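Local structure of ecdysteroid-phosphate phosphatase (Bombyx mori, 3C7T) at residues A[24-29]-A[34-39]; A[42-47]-A[52-57]; A[58-63]-A[93-98]. The protein removes the phosphate from inactive phosphorylated ecdysteroids to release the active hormones, through its histidine-phosphatase domain, and also has protein tyrosine phosphatase activity. One frame throughout, in Å; residues are numbered along the deposited sequence.

Contact 1. Residues A[24-29]-A[34-39]; sequences VPHCFE and VRKDLN
Lys36 reaches back over the end of helix 23-27 and is gripped twice. Its NZ donates to the carbonyl His26 O at 2.8 Å, with a C=O...N angle of 160°, and forms a salt bridge with Glu29 OE2 at 2.9 Å, meeting that oxygen on its anti side and out of the carboxylate plane. A lysine suits the place because its long chain can serve a helix-end carbonyl and a carboxylate together; chi2 is turned to -148°, away from full extension, as the chain passes one face of the His26 imidazole. There Lys36 CD lies 3.5 Å from His26 NE2, the ring swung to this side by a chi1 of -174° that puts CG anti to the backbone N. Glu29 extends beyond CG and lays its other oxygen, OE1, 3.5 Å from Val34 CG2. On the buried side, Cys27 SG lies 4.1 Å from Lys36 CB, a small apolar filler. The backbones join where Val34 N donates to Cys27 O at 2.8 Å. Glu29 belongs to the first strand of the antiparallel hairpin 28-29/32-33, and Val34 follows the second: a surface beta-hairpin after a short helix, the loop leaving it tied back to the helix C-terminus.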
ATOM      1  N   VAL A  24     -12.288   5.558 -15.960  1.00 20.16           N
ATOM      2  CA  VAL A  24     -12.123   5.153 -17.364  1.00 19.94           C
ATOM      3  C   VAL A  24     -12.197   6.369 -18.313  1.00 20.38           C
ATOM      4  O   VAL A  24     -11.221   6.628 -19.027  1.00 20.98           O
ATOM      5  CB  VAL A  24     -13.054   3.963 -17.754  1.00 20.09           C
ATOM      6  CG1 VAL A  24     -13.017   3.714 -19.268  1.00 19.39           C
ATOM      7  CG2 VAL A  24     -12.650   2.714 -16.973  1.00 21.31           C
ATOM      8  N   PRO A  25     -13.298   7.157 -18.276  1.00 20.35           N
ATOM      9  CA  PRO A  25     -13.289   8.325 -19.151  1.00 20.97           C
ATOM     10  C   PRO A  25     -12.237   9.347 -18.767  1.00 21.33           C
ATOM     11  O   PRO A  25     -11.749  10.084 -19.643  1.00 20.79           O
ATOM     12  CB  PRO A  25     -14.712   8.916 -19.007  1.00 21.25           C
ATOM     13  CG  PRO A  25     -15.242   8.393 -17.783  1.00 21.49           C
ATOM     14  CD  PRO A  25     -14.572   7.047 -17.536  1.00 20.32           C
ATOM     15  N   HIS A  26     -11.855   9.391 -17.491  1.00 20.24           N
ATOM     16  CA  HIS A  26     -10.785  10.309 -17.111  1.00 20.68           C
ATOM     17  C   HIS A  26      -9.399   9.909 -17.673  1.00 20.95           C
ATOM     18  O   HIS A  26      -8.642  10.771 -18.127  1.00 21.25           O
ATOM     19  CB  HIS A  26     -10.687  10.451 -15.596  1.00 20.57           C
ATOM     20  CG  HIS A  26      -9.688  11.483 -15.167  1.00 21.09           C
ATOM     21  ND1 HIS A  26      -9.963  12.830 -15.195  1.00 21.30           N
ATOM     22  CD2 HIS A  26      -8.431  11.365 -14.673  1.00 21.01           C
ATOM     23  CE1 HIS A  26      -8.906  13.503 -14.773  1.00 22.29           C
ATOM     24  NE2 HIS A  26      -7.962  12.636 -14.450  1.00 23.28           N
ATOM     25  N   CYS A  27      -9.090   8.617 -17.640  1.00 21.61           N
ATOM     26  CA  CYS A  27      -7.740   8.127 -17.973  1.00 23.94           C
ATOM     27  C   CYS A  27      -7.560   7.770 -19.443  1.00 25.54           C
ATOM     28  O   CYS A  27      -6.444   7.776 -19.954  1.00 25.84           O
ATOM     29  CB  CYS A  27      -7.394   6.904 -17.122  1.00 24.00           C
ATOM     30  SG  CYS A  27      -7.201   7.320 -15.360  1.00 25.21           S
ATOM     31  N   PHE A  28      -8.647   7.444 -20.128  1.00 27.58           N
ATOM     32  CA  PHE A  28      -8.519   7.057 -21.538  1.00 29.96           C
ATOM     33  C   PHE A  28      -8.630   8.299 -22.388  1.00 32.05           C
ATOM     34  O   PHE A  28      -9.607   9.033 -22.300  1.00 33.25           O
ATOM     35  CB  PHE A  28      -9.563   6.019 -21.935  1.00 29.76           C
ATOM     36  CG  PHE A  28      -9.155   4.602 -21.641  1.00 29.23           C
ATOM     37  CD1 PHE A  28      -9.353   4.043 -20.378  1.00 27.40           C
ATOM     38  CD2 PHE A  28      -8.560   3.825 -22.633  1.00 28.80           C
ATOM     39  CE1 PHE A  28      -8.982   2.723 -20.115  1.00 28.30           C
ATOM     40  CE2 PHE A  28      -8.176   2.513 -22.382  1.00 27.80           C
ATOM     41  CZ  PHE A  28      -8.384   1.955 -21.136  1.00 27.04           C
ATOM     42  N   GLU A  29      -7.593   8.538 -23.190  1.00 34.90           N
ATOM     43  CA  GLU A  29      -7.543   9.648 -24.135  1.00 36.80           C
ATOM     44  C   GLU A  29      -7.332   9.029 -25.513  1.00 37.72           C
ATOM     45  O   GLU A  29      -6.286   8.414 -25.771  1.00 37.34           O
ATOM     46  CB  GLU A  29      -6.398  10.618 -23.803  1.00 37.13           C
ATOM     47  CG  GLU A  29      -6.203  10.948 -22.314  1.00 39.45           C
ATOM     48  CD  GLU A  29      -5.033  11.903 -22.068  1.00 42.99           C
ATOM     49  OE1 GLU A  29      -4.060  11.873 -22.856  1.00 44.74           O
ATOM     50  OE2 GLU A  29      -5.075  12.679 -21.084  1.00 43.94           O
ATOM     51  N   VAL A  34      -3.963   6.408 -20.024  1.00 24.10           N
ATOM     52  CA  VAL A  34      -2.863   7.187 -19.451  1.00 23.84           C
ATOM     53  C   VAL A  34      -2.978   7.041 -17.938  1.00 23.11           C
ATOM     54  O   VAL A  34      -4.045   7.280 -17.393  1.00 22.41           O
ATOM     55  CB  VAL A  34      -2.966   8.691 -19.801  1.00 24.16           C
ATOM     56  CG1 VAL A  34      -1.928   9.503 -19.014  1.00 25.09           C
ATOM     57  CG2 VAL A  34      -2.863   8.934 -21.342  1.00 25.45           C
ATOM     58  N   ARG A  35      -1.904   6.648 -17.254  1.00 22.20           N
ATOM     59  CA  ARG A  35      -1.968   6.580 -15.790  1.00 22.18           C
ATOM     60  C   ARG A  35      -2.019   8.011 -15.228  1.00 22.54           C
ATOM     61  O   ARG A  35      -1.094   8.816 -15.450  1.00 24.07           O
ATOM     62  CB  ARG A  35      -0.762   5.834 -15.224  1.00 22.21           C
ATOM     63  CG  ARG A  35      -0.851   5.593 -13.706  1.00 22.91           C
ATOM     64  CD  ARG A  35       0.435   5.025 -13.167  1.00 23.85           C
ATOM     65  NE  ARG A  35       1.557   5.960 -13.286  1.00 24.37           N
ATOM     66  CZ  ARG A  35       2.644   5.939 -12.502  1.00 25.53           C
ATOM     67  NH1 ARG A  35       2.746   5.068 -11.498  1.00 23.01           N
ATOM     68  NH2 ARG A  35       3.612   6.821 -12.715  1.00 28.46           N
ATOM     69  N   LYS A  36      -3.081   8.341 -14.505  1.00 20.97           N
ATOM     70  CA  LYS A  36      -3.203   9.677 -13.952  1.00 20.63           C
ATOM     71  C   LYS A  36      -3.081   9.757 -12.421  1.00 19.90           C
ATOM     72  O   LYS A  36      -3.291  10.828 -11.840  1.00 19.93           O
ATOM     73  CB  LYS A  36      -4.509  10.306 -14.433  1.00 21.20           C
ATOM     74  CG  LYS A  36      -4.468  10.463 -15.968  1.00 22.67           C
ATOM     75  CD  LYS A  36      -5.226  11.633 -16.455  1.00 26.08           C
ATOM     76  CE  LYS A  36      -5.111  11.696 -17.955  1.00 27.70           C
ATOM     77  NZ  LYS A  36      -6.367  12.289 -18.487  1.00 31.95           N
ATOM     78  N   ASP A  37      -2.757   8.626 -11.798  1.00 19.00           N
ATOM     79  CA  ASP A  37      -2.600   8.564 -10.344  1.00 18.79           C
ATOM     80  C   ASP A  37      -1.609   7.466 -10.034  1.00 17.71           C
ATOM     81  O   ASP A  37      -1.598   6.447 -10.724  1.00 17.80           O
ATOM     82  CB  ASP A  37      -3.950   8.234  -9.684  1.00 18.87           C
ATOM     83  CG  ASP A  37      -3.922   8.440  -8.151  1.00 19.26           C
ATOM     84  OD1 ASP A  37      -4.085   9.589  -7.703  1.00 18.58           O
ATOM     85  OD2 ASP A  37      -3.760   7.444  -7.412  1.00 22.33           O
ATOM     86  N   LEU A  38      -0.801   7.643  -8.985  1.00 17.78           N
ATOM     87  CA  LEU A  38       0.219   6.624  -8.669  1.00 17.13           C
ATOM     88  C   LEU A  38      -0.365   5.309  -8.207  1.00 17.31           C
ATOM     89  O   LEU A  38       0.289   4.286  -8.326  1.00 17.54           O
ATOM     90  CB  LEU A  38       1.232   7.112  -7.635  1.00 16.64           C
ATOM     91  CG  LEU A  38       2.051   8.319  -8.034  1.00 16.04           C
ATOM     92  CD1 LEU A  38       2.895   8.687  -6.808  1.00 16.03           C
ATOM     93  CD2 LEU A  38       2.936   7.977  -9.247  1.00 14.99           C
ATOM     94  N   ASN A  39      -1.587   5.335  -7.672  1.00 17.11           N
ATOM     95  CA  ASN A  39      -2.224   4.119  -7.218  1.00 17.89           C
ATOM     96  C   ASN A  39      -3.054   3.445  -8.336  1.00 18.55           C
ATOM     97  O   ASN A  39      -3.691   2.412  -8.120  1.00 18.54           O
ATOM     98  CB  ASN A  39      -3.060   4.429  -5.952  1.00 17.87           C
ATOM     99  CG  ASN A  39      -3.485   3.195  -5.202  1.00 18.36           C
ATOM    100  OD1 ASN A  39      -2.758   2.198  -5.146  1.00 17.62           O
ATOM    101  ND2 ASN A  39      -4.675   3.262  -4.588  1.00 18.34           N
TER

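Contact 2. Residues A[42-47]-A[52-57]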
ATOM      1  N   LEU A  42      -0.080   0.639 -13.894  1.00 23.65           N
ATOM      2  CA  LEU A  42       0.918   1.229 -14.792  1.00 23.54           C
ATOM      3  C   LEU A  42       0.444   1.201 -16.257  1.00 23.62           C
ATOM      4  O   LEU A  42       0.674   2.149 -17.024  1.00 23.63           O
ATOM      5  CB  LEU A  42       2.237   0.474 -14.661  1.00 23.96           C
ATOM      6  CG  LEU A  42       3.010   0.668 -13.351  1.00 22.97           C
ATOM      7  CD1 LEU A  42       4.192  -0.294 -13.280  1.00 24.42           C
ATOM      8  CD2 LEU A  42       3.470   2.103 -13.255  1.00 21.04           C
ATOM      9  N   LYS A  43      -0.217   0.111 -16.617  1.00 23.85           N
ATOM     10  CA  LYS A  43      -0.761  -0.078 -17.961  1.00 25.44           C
ATOM     11  C   LYS A  43      -1.920  -1.044 -17.824  1.00 25.68           C
ATOM     12  O   LYS A  43      -2.025  -1.755 -16.828  1.00 25.49           O
ATOM     13  CB  LYS A  43       0.305  -0.667 -18.902  1.00 25.38           C
ATOM     14  CG  LYS A  43       0.674  -2.122 -18.604  1.00 28.28           C
ATOM     15  CD  LYS A  43       1.728  -2.652 -19.583  1.00 34.36           C
ATOM     16  CE  LYS A  43       1.088  -3.065 -20.911  1.00 37.21           C
ATOM     17  NZ  LYS A  43       2.101  -3.511 -21.931  1.00 40.27           N
ATOM     18  N   LEU A  44      -2.783  -1.062 -18.827  1.00 25.96           N
ATOM     19  CA  LEU A  44      -3.895  -2.004 -18.856  1.00 25.72           C
ATOM     20  C   LEU A  44      -3.697  -2.944 -20.028  1.00 25.39           C
ATOM     21  O   LEU A  44      -3.502  -2.494 -21.152  1.00 26.80           O
ATOM     22  CB  LEU A  44      -5.224  -1.262 -18.997  1.00 25.11           C
ATOM     23  CG  LEU A  44      -5.577  -0.329 -17.825  1.00 25.13           C
ATOM     24  CD1 LEU A  44      -6.842   0.452 -18.129  1.00 28.15           C
ATOM     25  CD2 LEU A  44      -5.730  -1.103 -16.542  1.00 27.42           C
ATOM     26  N   ALA A  45      -3.742  -4.242 -19.762  1.00 25.54           N
ATOM     27  CA  ALA A  45      -3.605  -5.247 -20.805  1.00 25.46           C
ATOM     28  C   ALA A  45      -4.771  -5.181 -21.758  1.00 25.68           C
ATOM     29  O   ALA A  45      -5.887  -4.819 -21.370  1.00 25.06           O
ATOM     30  CB  ALA A  45      -3.536  -6.641 -20.192  1.00 26.11           C
ATOM     31  N   HIS A  46      -4.523  -5.551 -23.012  1.00 25.33           N
ATOM     32  CA  HIS A  46      -5.600  -5.630 -23.969  1.00 26.58           C
ATOM     33  C   HIS A  46      -6.655  -6.652 -23.507  1.00 25.74           C
ATOM     34  O   HIS A  46      -6.333  -7.722 -22.973  1.00 25.41           O
ATOM     35  CB  HIS A  46      -5.052  -6.015 -25.347  1.00 27.54           C
ATOM     36  CG  HIS A  46      -6.120  -6.391 -26.323  1.00 30.38           C
ATOM     37  ND1 HIS A  46      -6.960  -5.460 -26.902  1.00 32.86           N
ATOM     38  CD2 HIS A  46      -6.502  -7.599 -26.806  1.00 32.80           C
ATOM     39  CE1 HIS A  46      -7.806  -6.079 -27.709  1.00 33.77           C
ATOM     40  NE2 HIS A  46      -7.546  -7.376 -27.674  1.00 33.04           N
ATOM     41  N   ARG A  47      -7.920  -6.310 -23.715  1.00 25.57           N
ATOM     42  CA  ARG A  47      -9.005  -7.272 -23.517  1.00 25.37           C
ATOM     43  C   ARG A  47     -10.042  -7.023 -24.591  1.00 25.63           C
ATOM     44  O   ARG A  47     -10.161  -5.903 -25.095  1.00 25.62           O
ATOM     45  CB  ARG A  47      -9.614  -7.139 -22.123  1.00 25.10           C
ATOM     46  CG  ARG A  47     -10.270  -5.789 -21.838  1.00 23.73           C
ATOM     47  CD  ARG A  47     -10.727  -5.712 -20.381  1.00 25.77           C
ATOM     48  NE  ARG A  47     -11.817  -6.636 -20.060  1.00 24.06           N
ATOM     49  CZ  ARG A  47     -12.194  -6.929 -18.818  1.00 23.59           C
ATOM     50  NH1 ARG A  47     -11.539  -6.402 -17.792  1.00 23.27           N
ATOM     51  NH2 ARG A  47     -13.198  -7.772 -18.596  1.00 22.26           N
ATOM     52  N   GLY A  52     -14.634  -0.426 -22.040  1.00 26.15           N
ATOM     53  CA  GLY A  52     -15.941  -0.783 -21.499  1.00 25.75           C
ATOM     54  C   GLY A  52     -15.838  -2.012 -20.605  1.00 25.32           C
ATOM     55  O   GLY A  52     -16.521  -2.109 -19.582  1.00 25.58           O
ATOM     56  N   GLY A  53     -14.961  -2.942 -20.980  1.00 24.80           N
ATOM     57  CA  GLY A  53     -14.740  -4.142 -20.192  1.00 23.61           C
ATOM     58  C   GLY A  53     -14.171  -3.798 -18.817  1.00 23.49           C
ATOM     59  O   GLY A  53     -14.540  -4.415 -17.804  1.00 23.05           O
ATOM     60  N   TYR A  54     -13.277  -2.811 -18.790  1.00 22.58           N
ATOM     61  CA  TYR A  54     -12.665  -2.358 -17.522  1.00 22.26           C
ATOM     62  C   TYR A  54     -13.631  -1.592 -16.631  1.00 22.34           C
ATOM     63  O   TYR A  54     -13.479  -1.613 -15.404  1.00 22.57           O
ATOM     64  CB  TYR A  54     -11.379  -1.552 -17.745  1.00 22.68           C
ATOM     65  CG  TYR A  54     -10.195  -2.430 -18.110  1.00 22.87           C
ATOM     66  CD1 TYR A  54      -9.686  -3.361 -17.188  1.00 21.91           C
ATOM     67  CD2 TYR A  54      -9.579  -2.339 -19.371  1.00 23.99           C
ATOM     68  CE1 TYR A  54      -8.609  -4.175 -17.505  1.00 22.50           C
ATOM     69  CE2 TYR A  54      -8.474  -3.159 -19.695  1.00 24.24           C
ATOM     70  CZ  TYR A  54      -8.005  -4.070 -18.754  1.00 23.90           C
ATOM     71  OH  TYR A  54      -6.936  -4.887 -19.025  1.00 24.82           O
ATOM     72  N   VAL A  55     -14.596  -0.898 -17.232  1.00 21.97           N
ATOM     73  CA  VAL A  55     -15.701  -0.308 -16.441  1.00 21.78           C
ATOM     74  C   VAL A  55     -16.451  -1.421 -15.692  1.00 22.54           C
ATOM     75  O   VAL A  55     -16.699  -1.322 -14.490  1.00 23.16           O
ATOM     76  CB  VAL A  55     -16.678   0.510 -17.320  1.00 21.35           C
ATOM     77  CG1 VAL A  55     -17.855   0.993 -16.507  1.00 21.97           C
ATOM     78  CG2 VAL A  55     -15.974   1.683 -17.944  1.00 22.93           C
ATOM     79  N   LYS A  56     -16.789  -2.488 -16.403  1.00 23.61           N
ATOM     80  CA  LYS A  56     -17.551  -3.616 -15.836  1.00 24.24           C
ATOM     81  C   LYS A  56     -16.750  -4.546 -14.927  1.00 24.73           C
ATOM     82  O   LYS A  56     -17.328  -5.277 -14.101  1.00 25.75           O
ATOM     83  CB  LYS A  56     -18.150  -4.449 -16.973  1.00 24.09           C
ATOM     84  CG  LYS A  56     -19.200  -3.711 -17.792  1.00 26.19           C
ATOM     85  CD  LYS A  56     -19.524  -4.426 -19.085  1.00 28.76           C
ATOM     86  CE  LYS A  56     -20.747  -3.792 -19.706  1.00 33.46           C
ATOM     87  NZ  LYS A  56     -20.628  -3.650 -21.188  1.00 37.66           N
ATOM     88  N   ASP A  57     -15.432  -4.544 -15.090  1.00 23.51           N
ATOM     89  CA  ASP A  57     -14.580  -5.574 -14.486  1.00 23.17           C
ATOM     90  C   ASP A  57     -13.290  -4.900 -14.025  1.00 22.03           C
ATOM     91  O   ASP A  57     -12.252  -4.993 -14.678  1.00 21.83           O
ATOM     92  CB  ASP A  57     -14.340  -6.715 -15.510  1.00 23.12           C
ATOM     93  CG  ASP A  57     -13.551  -7.913 -14.926  1.00 26.60           C
ATOM     94  OD1 ASP A  57     -13.698  -8.225 -13.701  1.00 25.65           O
ATOM     95  OD2 ASP A  57     -12.799  -8.542 -15.719  1.00 24.37           O
TER
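Tyr54 is clamped between Leu44 and Arg47, the tightly packed part of the contact. Arg47 CD sits over the centre of one ring face, 3.5 Å from the Tyr54 centroid, in a CH-pi contact, brought there by a CG lying between the backbone N and the carbonyl carbon (chi1 63°). Leu44 CD1 lies over the rim of the opposite face. At the ring edge Tyr54 OH donates to Ala45 O at 2.6 Å, holding the phenol end, while the covered faces hold the ring's rotation. Tyrosine suits the place, offering two flat faces and a polar end. The guanidinium stands nearly upright to the ring (planes 82° apart), with Arg47 CZ 4.8 Å from the centroid in a cation-pi contact. This is a loop folded back on helix 50-56 of the histidine phosphatase domain. Arg47 NH1 and NH2 both grip Asp57 OD2, at 3.2 and 3.0 Å; Asp131 also takes NH2, and Asp57 OD1 accepts from Leu91 N. Replacing Arg47 by an alanine is likely to bare one face of Tyr54 and leave Asp57 and Asp131 without the positive charge they share. Gly53 O lies over one guanidinium face; a CB on Gly53 would collide with Arg47 NE. Lys43, His46 and Lys56 make the looser, exposed side.

Contact 3. Residues A[58-63]-A[93-98]; sequences TPLTRL and CVETAQ
Glu95 stretches from its helix to the loop before helix 62-77, and its OE1 accepts from the backbone Leu60 N at 2.7 Å. The bond is nearly straight, 168° at the hydrogen, and comes in almost in line with the carboxylate C-O bond. Glutamate suits the spot because its chain, extended beyond CG, spans the gap to a loop amide. The same OE1 also lies against the backbone of Pro59. Water 1 lies 2.7 Å from Leu60 O and is more weakly held by Glu95 OE2, so the carboxylate meets the backbone N directly and probably the carbonyl through water. The leucine side chain slides past the glutamate, with CG anti to its carbonyl carbon (chi1 -61°), and lays Leu60 CD1 against Thr96 OG1 at 3.5 Å. Leucine fills this buried place, next to the aliphatic Glu95 CB. Further out, Thr96 OG1 is hydrogen-bonded to Arg92 O and Gly13 N, and its side chain packs on His12, the residue that carries the phosphate as an intermediate. Thr61 is the N-cap of helix 62-77. Trp65 of that helix packs on Leu60 and Glu95, and Ala68 on Thr96, while strand 112-114 lies against Val94, Ala97 and Gln98 of helix 91-104.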
ATOM      1  N   THR A  58     -13.391  -4.205 -12.888  1.00 21.38           N
ATOM      2  CA  THR A  58     -12.302  -3.348 -12.369  1.00 20.01           C
ATOM      3  C   THR A  58     -10.964  -4.064 -12.092  1.00 18.89           C
ATOM      4  O   THR A  58     -10.954  -5.211 -11.638  1.00 19.37           O
ATOM      5  CB  THR A  58     -12.777  -2.637 -11.086  1.00 20.44           C
ATOM      6  OG1 THR A  58     -11.844  -1.604 -10.737  1.00 22.70           O
ATOM      7  CG2 THR A  58     -12.941  -3.648  -9.943  1.00 21.54           C
ATOM      8  N   PRO A  59      -9.828  -3.404 -12.388  1.00 17.59           N
ATOM      9  CA  PRO A  59      -8.513  -3.882 -11.915  1.00 17.69           C
ATOM     10  C   PRO A  59      -8.379  -3.633 -10.410  1.00 17.25           C
ATOM     11  O   PRO A  59      -9.154  -2.852  -9.839  1.00 15.66           O
ATOM     12  CB  PRO A  59      -7.534  -2.941 -12.620  1.00 18.93           C
ATOM     13  CG  PRO A  59      -8.298  -2.295 -13.730  1.00 19.10           C
ATOM     14  CD  PRO A  59      -9.708  -2.203 -13.230  1.00 17.51           C
ATOM     15  N   LEU A  60      -7.382  -4.260  -9.784  1.00 16.52           N
ATOM     16  CA  LEU A  60      -6.906  -3.785  -8.471  1.00 16.55           C
ATOM     17  C   LEU A  60      -6.112  -2.504  -8.634  1.00 16.41           C
ATOM     18  O   LEU A  60      -5.483  -2.295  -9.662  1.00 17.61           O
ATOM     19  CB  LEU A  60      -5.959  -4.805  -7.840  1.00 16.91           C
ATOM     20  CG  LEU A  60      -6.429  -6.216  -7.507  1.00 16.36           C
ATOM     21  CD1 LEU A  60      -5.250  -6.977  -6.908  1.00 16.66           C
ATOM     22  CD2 LEU A  60      -7.623  -6.153  -6.519  1.00 18.27           C
ATOM     23  N   THR A  61      -6.092  -1.692  -7.577  1.00 15.73           N
ATOM     24  CA  THR A  61      -5.170  -0.558  -7.458  1.00 14.89           C
ATOM     25  C   THR A  61      -3.772  -1.137  -7.200  1.00 14.48           C
ATOM     26  O   THR A  61      -3.636  -2.350  -6.936  1.00 14.86           O
ATOM     27  CB  THR A  61      -5.540   0.312  -6.255  1.00 14.95           C
ATOM     28  OG1 THR A  61      -5.535  -0.492  -5.080  1.00 17.39           O
ATOM     29  CG2 THR A  61      -6.955   0.912  -6.476  1.00 14.94           C
ATOM     30  N   ARG A  62      -2.753  -0.278  -7.261  1.00 14.90           N
ATOM     31  CA  ARG A  62      -1.389  -0.662  -6.831  1.00 15.34           C
ATOM     32  C   ARG A  62      -1.418  -1.187  -5.402  1.00 15.16           C
ATOM     33  O   ARG A  62      -0.789  -2.212  -5.103  1.00 17.04           O
ATOM     34  CB  ARG A  62      -0.391   0.499  -6.992  1.00 16.37           C
ATOM     35  CG  ARG A  62      -0.097   0.933  -8.459  1.00 16.09           C
ATOM     36  CD  ARG A  62       0.558  -0.163  -9.296  1.00 18.19           C
ATOM     37  NE  ARG A  62       1.845  -0.601  -8.737  1.00 19.55           N
ATOM     38  CZ  ARG A  62       3.020  -0.021  -8.967  1.00 23.00           C
ATOM     39  NH1 ARG A  62       3.098   1.059  -9.719  1.00 19.79           N
ATOM     40  NH2 ARG A  62       4.130  -0.511  -8.398  1.00 21.71           N
ATOM     41  N   LEU A  63      -2.156  -0.508  -4.527  1.00 15.18           N
ATOM     42  CA  LEU A  63      -2.262  -0.923  -3.137  1.00 15.71           C
ATOM     43  C   LEU A  63      -2.906  -2.311  -3.076  1.00 14.71           C
ATOM     44  O   LEU A  63      -2.533  -3.134  -2.261  1.00 14.69           O
ATOM     45  CB  LEU A  63      -3.111   0.062  -2.343  1.00 15.81           C
ATOM     46  CG  LEU A  63      -3.341  -0.308  -0.881  1.00 16.61           C
ATOM     47  CD1 LEU A  63      -2.038  -0.787  -0.192  1.00 17.81           C
ATOM     48  CD2 LEU A  63      -3.993   0.843  -0.147  1.00 17.29           C
ATOM     49  N   CYS A  93      -9.990 -10.592  -8.642  1.00 18.73           N
ATOM     50  CA  CYS A  93      -9.681 -11.843  -7.937  1.00 18.89           C
ATOM     51  C   CYS A  93      -8.467 -12.541  -8.554  1.00 19.14           C
ATOM     52  O   CYS A  93      -7.573 -13.030  -7.839  1.00 18.40           O
ATOM     53  CB  CYS A  93     -10.902 -12.767  -7.898  1.00 19.00           C
ATOM     54  SG  CYS A  93     -12.379 -11.962  -7.224  1.00 22.40           S
ATOM     55  N   VAL A  94      -8.430 -12.605  -9.881  1.00 19.43           N
ATOM     56  CA  VAL A  94      -7.254 -13.174 -10.559  1.00 19.96           C
ATOM     57  C   VAL A  94      -5.985 -12.348 -10.258  1.00 19.63           C
ATOM     58  O   VAL A  94      -4.905 -12.902 -10.004  1.00 19.18           O
ATOM     59  CB  VAL A  94      -7.469 -13.318 -12.077  1.00 19.94           C
ATOM     60  CG1 VAL A  94      -6.268 -14.047 -12.692  1.00 21.49           C
ATOM     61  CG2 VAL A  94      -8.764 -14.118 -12.354  1.00 19.16           C
ATOM     62  N   GLU A  95      -6.108 -11.027 -10.240  1.00 18.96           N
ATOM     63  CA  GLU A  95      -4.952 -10.217  -9.872  1.00 19.53           C
ATOM     64  C   GLU A  95      -4.563 -10.401  -8.420  1.00 18.84           C
ATOM     65  O   GLU A  95      -3.378 -10.408  -8.118  1.00 19.24           O
ATOM     66  CB  GLU A  95      -5.180  -8.743 -10.186  1.00 19.92           C
ATOM     67  CG  GLU A  95      -5.307  -8.444 -11.686  1.00 21.78           C
ATOM     68  CD  GLU A  95      -5.421  -6.934 -11.959  1.00 27.85           C
ATOM     69  OE1 GLU A  95      -6.180  -6.244 -11.241  1.00 29.83           O
ATOM     70  OE2 GLU A  95      -4.768  -6.435 -12.901  1.00 32.71           O
ATOM     71  N   THR A  96      -5.536 -10.592  -7.530  1.00 17.75           N
ATOM     72  CA  THR A  96      -5.198 -10.858  -6.134  1.00 17.47           C
ATOM     73  C   THR A  96      -4.415 -12.175  -6.053  1.00 17.49           C
ATOM     74  O   THR A  96      -3.431 -12.294  -5.307  1.00 17.00           O
ATOM     75  CB  THR A  96      -6.435 -10.876  -5.260  1.00 18.23           C
ATOM     76  OG1 THR A  96      -7.088  -9.605  -5.399  1.00 14.77           O
ATOM     77  CG2 THR A  96      -6.057 -11.121  -3.743  1.00 19.15           C
ATOM     78  N   ALA A  97      -4.855 -13.149  -6.836  1.00 17.88           N
ATOM     79  CA  ALA A  97      -4.196 -14.461  -6.848  1.00 17.43           C
ATOM     80  C   ALA A  97      -2.740 -14.316  -7.278  1.00 18.52           C
ATOM     81  O   ALA A  97      -1.843 -14.929  -6.672  1.00 18.14           O
ATOM     82  CB  ALA A  97      -4.968 -15.422  -7.777  1.00 17.54           C
ATOM     83  N   GLN A  98      -2.496 -13.524  -8.325  1.00 18.40           N
ATOM     84  CA  GLN A  98      -1.123 -13.314  -8.763  1.00 19.34           C
ATOM     85  C   GLN A  98      -0.288 -12.572  -7.717  1.00 18.50           C
ATOM     86  O   GLN A  98       0.833 -12.980  -7.445  1.00 17.94           O
ATOM     87  CB  GLN A  98      -1.053 -12.589 -10.109  1.00 19.55           C
ATOM     88  CG  GLN A  98       0.372 -12.544 -10.693  1.00 21.01           C
ATOM     89  CD  GLN A  98       0.927 -13.931 -10.931  1.00 21.81           C
ATOM     90  OE1 GLN A  98       0.273 -14.769 -11.554  1.00 24.39           O
ATOM     91  NE2 GLN A  98       2.135 -14.191 -10.424  1.00 24.44           N
TER
HETATM   92  O   HOH W   1      -4.279  -3.852 -11.466  1.00 28.44           O

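Overall arrangement
The three contacts follow one another along the chain, from surface to interior. Contact 1, centred about 24 Å from the chain centre, lies at the surface and is held by a salt bridge and hydrogen bonds to backbone carbonyls; contact 2, about 17 Å out, is buried and has a tyrosine packed on both faces next to a salt bridge; contact 3, about 8 Å out, is buried and rests on one strong hydrogen bond and packing beside the catalytic site. They share neighbours: Phe28 packs on Leu44, and Tyr54 and Leu44 both touch Pro59. Asn39 probably bonds to the start of helix 62-77, linking contact 1 to contact 3, and both also touch the second subunit.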